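PDB 3L3S: enoyl-CoA hydratase/isomerase family protein from Ruegeria pomeroyi, which probably acts as a hydro-lyase on acyl-CoA thioesters, as some members of the crotonase superfamily do. Local coordinates for residues D40-A45 with A101-P106. Numbering follows the deposited sequence.
Sequences DALRRA and AHCPKP
L42 opens the contact by reaching over to C103: its CD1 methyl lies 4.1 Å from C103 SG. The two side chains meet end to end, with CG of L42 anti to the backbone N (chi1 -178°) and SG of C103 placed the same way in its own residue (chi1 179°). C103 also packs against M46, just beyond the helix. Two residues after L42, R44 forms a salt bridge through its NH2 with E11 of strand 9-14, on which A41 also packs. This is the crotonase fold, in which helix 32-45 packs on the mixed sheet; the loop that follows A101 leads from helix 84-101 into strand 107-111 of that same sheet. At the last turn of helix 32-45, A45 offers its carbonyl O to K105 NZ at 2.9 Å, the ammonium lying in the carbonyl plane with a C=O...N angle of 148°. The lysine chain, extended beyond CG, carries NZ there, with CE 3.8 Å from A45 O. NZ also bonds V51 O, and thus ties the helix end to the loop before strand 53-58. A methionine in place of K105 would probably leave the carbonyls of A45 and V51 without this shared donor. The A45 methyl rests on V51 and L54, and K105 too packs on L54.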
loop_
_atom_site.group_PDB
_atom_site.type_symbol
_atom_site.label_atom_id
_atom_site.label_comp_id
_atom_site.label_asym_id
_atom_site.label_seq_id
_atom_site.Cartn_x
_atom_site.Cartn_y
_atom_site.Cartn_z
ATOM N N ASP B 40 18.654 24.940 -2.485
ATOM C CA ASP B 40 18.680 26.362 -2.153
ATOM C C ASP B 40 17.335 27.000 -2.476
ATOM O O ASP B 40 16.826 27.814 -1.706
ATOM C CB ASP B 40 19.787 27.078 -2.935
ATOM C CG ASP B 40 20.975 27.439 -2.066
ATOM O OD1 ASP B 40 22.085 26.911 -2.318
ATOM O OD2 ASP B 40 20.798 28.256 -1.130
ATOM N N ALA B 41 16.742 26.553 -3.582
ATOM C CA ALA B 41 15.445 27.033 -4.057
ATOM C C ALA B 41 14.304 26.566 -3.151
ATOM O O ALA B 41 13.293 27.252 -3.006
ATOM C CB ALA B 41 15.209 26.558 -5.489
ATOM N N LEU B 42 14.498 25.403 -2.537
ATOM C CA LEU B 42 13.529 24.798 -1.634
ATOM C C LEU B 42 13.602 25.404 -0.225
ATOM O O LEU B 42 12.564 25.620 0.402
ATOM C CB LEU B 42 13.734 23.279 -1.590
ATOM C CG LEU B 42 12.791 22.441 -0.727
ATOM C CD1 LEU B 42 11.374 22.482 -1.290
ATOM C CD2 LEU B 42 13.314 21.036 -0.661
ATOM N N ARG B 43 14.820 25.677 0.256
ATOM C CA ARG B 43 15.030 26.280 1.583
ATOM C C ARG B 43 14.446 27.685 1.622
ATOM O O ARG B 43 13.843 28.084 2.621
ATOM C CB ARG B 43 16.514 26.339 1.947
ATOM C CG ARG B 43 17.120 25.006 2.344
ATOM C CD ARG B 43 18.554 25.185 2.809
ATOM N NE ARG B 43 19.329 23.947 2.723
ATOM C CZ ARG B 43 20.240 23.690 1.787
ATOM N NH1 ARG B 43 20.502 24.576 0.833
ATOM N NH2 ARG B 43 20.912 22.546 1.815
ATOM N N ARG B 44 14.555 28.381 0.489
ATOM C CA ARG B 44 14.038 29.735 0.333
ATOM C C ARG B 44 12.529 29.728 0.151
ATOM O O ARG B 44 11.847 30.617 0.649
ATOM C CB ARG B 44 14.710 30.443 -0.852
ATOM C CG ARG B 44 16.189 30.779 -0.625
ATOM C CD ARG B 44 16.821 31.544 -1.793
ATOM N NE ARG B 44 16.973 30.736 -3.007
ATOM C CZ ARG B 44 16.423 31.026 -4.185
ATOM N NH1 ARG B 44 15.670 32.116 -4.340
ATOM N NH2 ARG B 44 16.611 30.211 -5.210
ATOM N N ALA B 45 12.012 28.698 -0.519
ATOM C CA ALA B 45 10.576 28.553 -0.773
ATOM C C ALA B 45 9.793 28.230 0.493
ATOM O O ALA B 45 8.699 28.760 0.705
ATOM C CB ALA B 45 10.330 27.487 -1.815
ATOM N N ALA B 101 10.117 15.718 0.344
ATOM C CA ALA B 101 8.991 14.846 0.663
ATOM C C ALA B 101 8.319 15.288 1.956
ATOM O O ALA B 101 7.099 15.183 2.076
ATOM C CB ALA B 101 9.433 13.403 0.751
ATOM N N HIS B 102 9.113 15.828 2.886
ATOM C CA HIS B 102 8.614 16.325 4.182
ATOM C C HIS B 102 8.275 17.830 4.147
ATOM O O HIS B 102 8.028 18.442 5.194
ATOM C CB HIS B 102 9.629 16.066 5.311
ATOM C CG HIS B 102 9.686 14.643 5.793
ATOM N ND1 HIS B 102 8.831 13.656 5.348
ATOM C CD2 HIS B 102 10.515 14.044 6.682
ATOM C CE1 HIS B 102 9.133 12.513 5.939
ATOM N NE2 HIS B 102 10.153 12.721 6.752
ATOM N N CYS B 103 8.251 18.414 2.947
ATOM C CA CYS B 103 7.939 19.834 2.752
ATOM C C CYS B 103 6.454 20.103 3.017
ATOM O O CYS B 103 5.601 19.511 2.364
ATOM C CB CYS B 103 8.307 20.261 1.326
ATOM S SG CYS B 103 7.963 21.989 0.899
ATOM N N PRO B 104 6.132 20.992 3.988
ATOM C CA PRO B 104 4.754 21.355 4.361
ATOM C C PRO B 104 3.914 21.904 3.207
ATOM O O PRO B 104 2.703 21.717 3.192
ATOM C CB PRO B 104 4.961 22.422 5.430
ATOM C CG PRO B 104 6.242 22.032 6.045
ATOM C CD PRO B 104 7.084 21.710 4.855
ATOM N N LYS B 105 4.572 22.580 2.261
ATOM C CA LYS B 105 3.926 23.164 1.079
ATOM C C LYS B 105 3.838 22.119 -0.039
ATOM O O LYS B 105 4.780 21.344 -0.222
ATOM C CB LYS B 105 4.702 24.403 0.613
ATOM C CG LYS B 105 4.617 25.528 1.618
ATOM C CD LYS B 105 5.468 26.716 1.288
ATOM C CE LYS B 105 5.627 27.572 2.545
ATOM N NZ LYS B 105 6.295 28.859 2.258
ATOM N N PRO B 106 2.697 22.052 -0.767
ATOM C CA PRO B 106 2.511 21.081 -1.862
ATOM C C PRO B 106 3.541 21.146 -2.978
ATOM O O PRO B 106 3.913 22.225 -3.427
ATOM C CB PRO B 106 1.126 21.423 -2.401
ATOM C CG PRO B 106 0.419 21.948 -1.223
ATOM C CD PRO B 106 1.460 22.833 -0.577
#